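Local structure of glyoxalase family protein (Listeria monocytogenes, 2P7Q) at residues I107-F112 against F117-G122; L22-N27 against K87-E92. The protein catalyses the manganese-dependent hydration of the antibiotic fosfomycin, which confers resistance to the drug. The protein carries 1 engineered substitution. All coordinates share one frame; numbering follows the deposited sequence.

Interaction 1 (I107-F112 against F117-G122); sequences IYFYDF and FELHAG. With MN (manganese (II) ion), chain G; GG6 ([(1S,2S)-1,2-dihydroxypropyl]phosphonic acid), chain H.
Y108 and E118, a non-hydrogen-bonded pair in an antiparallel hairpin, run side by side off one face of the sheet and both turn toward one manganese ion. E118 OE1 binds the metal at 2.4 Å; Y108 OH stands at 2.7 Å, a long metal contact. CG of E118 makes a CH-pi contact over one face of the tyrosine ring, 4.1 Å from its centroid. With CG anti to the backbone N (chi1 161°) and the chain extended beyond it, E118 reaches as far as the ring does. Its OE2 is hydrogen-bonded to S106. The OH of Y108 donates a 2.7 Å hydrogen bond to O1 of the diol, itself 2.1 Å from the metal. NE2 of H69 and NE2 of H7 from the second subunit also bind the metal.

Two hydrogen-bonded pairs flank this one. I107 and L119 exchange two backbone bonds, as do F109 and F117, the shortest being F117 N to F109 O at 2.8 Å. Their side chains occupy the other face, toward helices 15-26 and 79-87. There CB of F117 sits over one face of the F109 ring, 3.6 Å from CE1, and CG of L119 meets that ring at its edge.

The diol is the hydration product of fosfomycin, and O1 touches both metal and phenol, consistent with manganese and Y108 stabilising the negative charge that builds on this oxygen as the epoxide opens.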
loop_
_atom_site.group_PDB
_atom_site.type_symbol
_atom_site.label_atom_id
_atom_site.label_comp_id
_atom_site.label_asym_id
_atom_site.label_seq_id
_atom_site.Cartn_x
_atom_site.Cartn_y
_atom_site.Cartn_z
ATOM N N ILE A 107 -6.144 -0.407 14.532
ATOM C CA ILE A 107 -6.334 1.035 14.709
ATOM C C ILE A 107 -6.332 1.629 13.304
ATOM O O ILE A 107 -5.367 1.466 12.557
ATOM C CB ILE A 107 -5.172 1.722 15.482
ATOM C CG1 ILE A 107 -5.044 1.166 16.896
ATOM C CG2 ILE A 107 -5.420 3.217 15.564
ATOM C CD1 ILE A 107 -3.782 1.656 17.605
ATOM N N TYR A 108 -7.411 2.303 12.933
ATOM C CA TYR A 108 -7.478 2.921 11.611
ATOM C C TYR A 108 -7.458 4.431 11.788
ATOM O O TYR A 108 -7.974 4.948 12.779
ATOM C CB TYR A 108 -8.748 2.481 10.872
ATOM C CG TYR A 108 -8.634 1.128 10.182
ATOM C CD1 TYR A 108 -9.192 -0.028 10.740
ATOM C CD2 TYR A 108 -7.987 1.013 8.952
ATOM C CE1 TYR A 108 -9.113 -1.262 10.075
ATOM C CE2 TYR A 108 -7.901 -0.211 8.291
ATOM C CZ TYR A 108 -8.466 -1.342 8.851
ATOM O OH TYR A 108 -8.384 -2.537 8.155
ATOM N N PHE A 109 -6.869 5.139 10.828
ATOM C CA PHE A 109 -6.778 6.586 10.922
ATOM C C PHE A 109 -6.249 7.191 9.628
ATOM O O PHE A 109 -5.647 6.492 8.816
ATOM C CB PHE A 109 -5.859 6.943 12.090
ATOM C CG PHE A 109 -4.461 6.400 11.953
ATOM C CD1 PHE A 109 -3.476 7.132 11.302
ATOM C CD2 PHE A 109 -4.131 5.151 12.468
ATOM C CE1 PHE A 109 -2.183 6.630 11.163
ATOM C CE2 PHE A 109 -2.844 4.637 12.337
ATOM C CZ PHE A 109 -1.868 5.379 11.682
ATOM N N TYR A 110 -6.459 8.488 9.424
ATOM C CA TYR A 110 -5.971 9.106 8.197
ATOM C C TYR A 110 -4.767 10.008 8.417
ATOM O O TYR A 110 -4.382 10.284 9.543
ATOM C CB TYR A 110 -7.049 9.956 7.536
ATOM C CG TYR A 110 -8.333 9.245 7.220
ATOM C CD1 TYR A 110 -9.320 9.101 8.188
ATOM C CD2 TYR A 110 -8.566 8.722 5.945
ATOM C CE1 TYR A 110 -10.502 8.461 7.898
ATOM C CE2 TYR A 110 -9.748 8.079 5.647
ATOM C CZ TYR A 110 -10.709 7.954 6.626
ATOM O OH TYR A 110 -11.889 7.333 6.349
ATOM N N ASP A 111 -4.163 10.443 7.317
ATOM C CA ASP A 111 -3.065 11.375 7.398
ATOM C C ASP A 111 -3.819 12.655 7.067
ATOM O O ASP A 111 -5.003 12.758 7.398
ATOM C CB ASP A 111 -1.987 11.073 6.357
ATOM C CG ASP A 111 -2.493 11.175 4.942
ATOM O OD1 ASP A 111 -1.654 11.195 4.018
ATOM O OD2 ASP A 111 -3.719 11.220 4.756
ATOM N N PHE A 112 -3.186 13.613 6.398
ATOM C CA PHE A 112 -3.888 14.856 6.090
ATOM C C PHE A 112 -4.392 14.879 4.666
ATOM O O PHE A 112 -5.034 15.848 4.243
ATOM C CB PHE A 112 -2.971 16.052 6.320
ATOM C CG PHE A 112 -2.350 16.067 7.673
ATOM C CD1 PHE A 112 -0.981 15.879 7.822
ATOM C CD2 PHE A 112 -3.143 16.214 8.811
ATOM C CE1 PHE A 112 -0.409 15.832 9.090
ATOM C CE2 PHE A 112 -2.583 16.165 10.090
ATOM C CZ PHE A 112 -1.214 15.972 10.229
ATOM N N PHE A 117 -4.713 4.594 6.952
ATOM C CA PHE A 117 -3.621 3.820 7.516
ATOM C C PHE A 117 -4.178 2.901 8.570
ATOM O O PHE A 117 -5.294 3.097 9.063
ATOM C CB PHE A 117 -2.565 4.729 8.176
ATOM C CG PHE A 117 -1.650 5.406 7.205
ATOM C CD1 PHE A 117 -1.989 6.626 6.647
ATOM C CD2 PHE A 117 -0.471 4.791 6.808
ATOM C CE1 PHE A 117 -1.174 7.230 5.698
ATOM C CE2 PHE A 117 0.357 5.387 5.857
ATOM C CZ PHE A 117 -0.001 6.611 5.301
ATOM N N GLU A 118 -3.388 1.899 8.927
ATOM C CA GLU A 118 -3.794 0.951 9.947
ATOM C C GLU A 118 -2.611 0.335 10.653
ATOM O O GLU A 118 -1.597 0.035 10.041
ATOM C CB GLU A 118 -4.641 -0.175 9.345
ATOM C CG GLU A 118 -4.707 -1.420 10.228
ATOM C CD GLU A 118 -5.469 -2.562 9.579
ATOM O OE1 GLU A 118 -5.410 -2.664 8.330
ATOM O OE2 GLU A 118 -6.110 -3.355 10.313
ATOM N N LEU A 119 -2.762 0.161 11.954
ATOM C CA LEU A 119 -1.747 -0.484 12.761
ATOM C C LEU A 119 -2.460 -1.758 13.209
ATOM O O LEU A 119 -3.348 -1.722 14.060
ATOM C CB LEU A 119 -1.374 0.396 13.957
ATOM C CG LEU A 119 -0.652 1.694 13.605
ATOM C CD1 LEU A 119 -0.363 2.467 14.884
ATOM C CD2 LEU A 119 0.634 1.373 12.879
ATOM N N HIS A 120 -2.080 -2.876 12.606
ATOM C CA HIS A 120 -2.699 -4.166 12.890
ATOM C C HIS A 120 -1.932 -5.019 13.887
ATOM O O HIS A 120 -0.712 -5.160 13.806
ATOM C CB HIS A 120 -2.869 -4.940 11.567
ATOM C CG HIS A 120 -3.609 -6.240 11.691
ATOM N ND1 HIS A 120 -4.901 -6.327 12.167
ATOM C CD2 HIS A 120 -3.253 -7.501 11.343
ATOM C CE1 HIS A 120 -5.310 -7.581 12.105
ATOM N NE2 HIS A 120 -4.329 -8.314 11.609
ATOM N N ALA A 121 -2.665 -5.565 14.846
ATOM C CA ALA A 121 -2.097 -6.459 15.844
ATOM C C ALA A 121 -2.648 -7.802 15.369
ATOM O O ALA A 121 -3.556 -7.835 14.539
ATOM C CB ALA A 121 -2.620 -6.113 17.232
ATOM N N GLY A 122 -2.132 -8.913 15.868
ATOM C CA GLY A 122 -2.653 -10.170 15.372
ATOM C C GLY A 122 -2.040 -10.418 14.005
ATOM O O GLY A 122 -1.655 -9.478 13.310
HETATM MN MN MN G . -6.661 -4.244 6.980
HETATM O O1 GG6 H . -7.603 -5.118 8.668
HETATM C C2 GG6 H . -8.021 -6.516 8.651
HETATM C C3 GG6 H . -8.442 -6.939 10.106
HETATM C C1 GG6 H . -9.231 -6.741 7.667
HETATM O O2 GG6 H . -10.360 -5.978 8.070
HETATM P P GG6 H . -8.842 -6.292 5.993
HETATM O O3 GG6 H . -7.631 -7.127 5.484
HETATM O O4 GG6 H . -10.000 -6.555 5.188
HETATM O O5 GG6 H . -8.482 -4.752 5.891
#

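Interaction 2 (L22-N27 against K87-E92); sequences LQNIFN and KALGVE
N24, on the last turn of helix 15-26, meets L89 with its CB, which lies 3.7 Å from CD1 of the leucine. The amide continues across the leucine's branched end, with ND2 3.9 Å from L89 CD2, a van der Waals approach at the exposed margin of the contact. I25 follows on the buried side. Its CG1 packs 3.9 Å from the same CD1 of L89, the two side chains lying alongside but running in opposing senses. The leucine methyl therefore rests against two successive residues of the helix. L89 can extend this far because CG is anti to its carbonyl carbon (chi1 -65°) and CD1 is anti to CA (chi2 176°), which makes the touching branch the extended one.

F26 turns from the loop to the protein core, while its N closes a helical bond of 3.0 Å to L22 O. By N27, at phi 52°, the chain has left the helix. R85 hydrogen-bonds to both N24 O and N27 OD1, tying this end of the helix to helix 79-87.

Across the contact, a type I turn from K87 to G90, with G90 N bonded to K87 O at 2.9 Å, carries L89 toward the helix. The contact is small, burying 152 Å² in all. It joins the C-terminal end of helix 15-26 to the turn leaving helix 79-87, whose I86 packs against both I25 and V91; F26 lies against I49 of strand 44-49.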
loop_
_atom_site.group_PDB
_atom_site.type_symbol
_atom_site.label_atom_id
_atom_site.label_comp_id
_atom_site.label_asym_id
_atom_site.label_seq_id
_atom_site.Cartn_x
_atom_site.Cartn_y
_atom_site.Cartn_z
ATOM N N LEU A 22 4.585 11.398 9.763
ATOM C CA LEU A 22 5.261 10.116 9.592
ATOM C C LEU A 22 6.341 9.854 10.626
ATOM O O LEU A 22 6.480 8.734 11.122
ATOM C CB LEU A 22 5.890 10.027 8.197
ATOM C CG LEU A 22 4.971 9.977 6.974
ATOM C CD1 LEU A 22 5.796 10.067 5.719
ATOM C CD2 LEU A 22 4.170 8.685 6.986
ATOM N N GLN A 23 7.118 10.884 10.947
ATOM C CA GLN A 23 8.187 10.736 11.919
ATOM C C GLN A 23 7.637 10.581 13.333
ATOM O O GLN A 23 8.184 9.822 14.137
ATOM C CB GLN A 23 9.126 11.934 11.841
ATOM C CG GLN A 23 9.595 12.218 10.427
ATOM C CD GLN A 23 10.459 13.451 10.327
ATOM O OE1 GLN A 23 10.199 14.458 10.982
ATOM N NE2 GLN A 23 11.487 13.387 9.485
ATOM N N ASN A 24 6.553 11.284 13.643
ATOM C CA ASN A 24 5.985 11.185 14.984
ATOM C C ASN A 24 5.351 9.824 15.235
ATOM O O ASN A 24 5.714 9.120 16.173
ATOM C CB ASN A 24 4.926 12.274 15.228
ATOM C CG ASN A 24 5.529 13.628 15.547
ATOM O OD1 ASN A 24 6.723 13.748 15.814
ATOM N ND2 ASN A 24 4.695 14.658 15.533
ATOM N N ILE A 25 4.400 9.460 14.385
ATOM C CA ILE A 25 3.688 8.199 14.528
ATOM C C ILE A 25 4.487 6.937 14.196
ATOM O O ILE A 25 4.610 6.034 15.023
ATOM C CB ILE A 25 2.411 8.223 13.671
ATOM C CG1 ILE A 25 1.556 9.422 14.087
ATOM C CG2 ILE A 25 1.634 6.929 13.843
ATOM C CD1 ILE A 25 0.281 9.580 13.314
ATOM N N PHE A 26 5.044 6.884 12.992
ATOM C CA PHE A 26 5.788 5.710 12.558
ATOM C C PHE A 26 7.291 5.711 12.796
ATOM O O PHE A 26 7.980 4.828 12.297
ATOM C CB PHE A 26 5.545 5.470 11.068
ATOM C CG PHE A 26 4.095 5.462 10.679
ATOM C CD1 PHE A 26 3.451 6.640 10.318
ATOM C CD2 PHE A 26 3.375 4.279 10.655
ATOM C CE1 PHE A 26 2.110 6.636 9.931
ATOM C CE2 PHE A 26 2.032 4.272 10.269
ATOM C CZ PHE A 26 1.402 5.454 9.906
ATOM N N ASN A 27 7.815 6.676 13.544
ATOM C CA ASN A 27 9.257 6.718 13.779
ATOM C C ASN A 27 9.946 6.639 12.414
ATOM O O ASN A 27 11.008 6.034 12.284
ATOM C CB ASN A 27 9.704 5.522 14.640
ATOM C CG ASN A 27 9.217 5.605 16.091
ATOM O OD1 ASN A 27 8.026 5.735 16.362
ATOM N ND2 ASN A 27 10.153 5.517 17.029
ATOM N N LYS A 87 -4.062 9.851 19.143
ATOM C CA LYS A 87 -4.979 10.773 19.796
ATOM C C LYS A 87 -4.261 12.079 20.185
ATOM O O LYS A 87 -4.787 13.178 19.996
ATOM C CB LYS A 87 -5.565 10.104 21.045
ATOM C CG LYS A 87 -6.704 10.866 21.704
ATOM C CD LYS A 87 -7.114 10.251 23.043
ATOM C CE LYS A 87 -7.605 8.809 22.899
ATOM N NZ LYS A 87 -8.018 8.196 24.209
ATOM N N ALA A 88 -3.049 11.950 20.711
ATOM C CA ALA A 88 -2.278 13.105 21.140
ATOM C C ALA A 88 -1.901 14.062 20.021
ATOM O O ALA A 88 -1.429 15.162 20.288
ATOM C CB ALA A 88 -1.027 12.650 21.859
ATOM N N LEU A 89 -2.089 13.652 18.773
ATOM C CA LEU A 89 -1.757 14.517 17.649
ATOM C C LEU A 89 -3.042 14.950 16.955
ATOM O O LEU A 89 -3.016 15.522 15.871
ATOM C CB LEU A 89 -0.824 13.789 16.670
ATOM C CG LEU A 89 0.570 13.434 17.215
ATOM C CD1 LEU A 89 1.363 12.639 16.195
ATOM C CD2 LEU A 89 1.317 14.698 17.575
ATOM N N GLY A 90 -4.170 14.672 17.600
ATOM C CA GLY A 90 -5.457 15.039 17.046
ATOM C C GLY A 90 -5.763 14.520 15.648
ATOM O O GLY A 90 -6.544 15.139 14.923
ATOM N N VAL A 91 -5.168 13.404 15.234
ATOM C CA VAL A 91 -5.494 12.904 13.901
ATOM C C VAL A 91 -6.774 12.080 14.018
ATOM O O VAL A 91 -7.021 11.433 15.036
ATOM C CB VAL A 91 -4.353 12.049 13.278
ATOM C CG1 VAL A 91 -3.005 12.726 13.493
ATOM C CG2 VAL A 91 -4.370 10.658 13.835
ATOM N N GLU A 92 -7.600 12.131 12.984
ATOM C CA GLU A 92 -8.866 11.409 12.981
ATOM C C GLU A 92 -8.673 9.890 13.031
ATOM O O GLU A 92 -7.857 9.350 12.294
ATOM C CB GLU A 92 -9.657 11.788 11.731
ATOM C CG GLU A 92 -11.025 11.146 11.644
ATOM C CD GLU A 92 -11.694 11.398 10.309
ATOM O OE1 GLU A 92 -12.779 10.814 10.072
ATOM O OE2 GLU A 92 -11.131 12.178 9.501
#

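Interactions 1 and 2 lie about 11 Å apart between centres and touch along one side. F26, on helix 15-26, is a joint between them: its CZ lies 3.7 Å from CZ of F109 and also 3.7 Å from CD2 of F117, so the helix packs on the hairpin face away from the metal. Segment 87-92 makes a separate backbone contact with the hairpin, E92 O lying 3.1 Å from CB of F109. Manganese and the diol belong to interaction 1 alone; the side chain of I25 in interaction 2 is about 10 Å from that of E118. The hairpin thus stands between the helical layer and the active site: Y108 and E118 face the metal, while I107, F109, F117 and L119 face the helices.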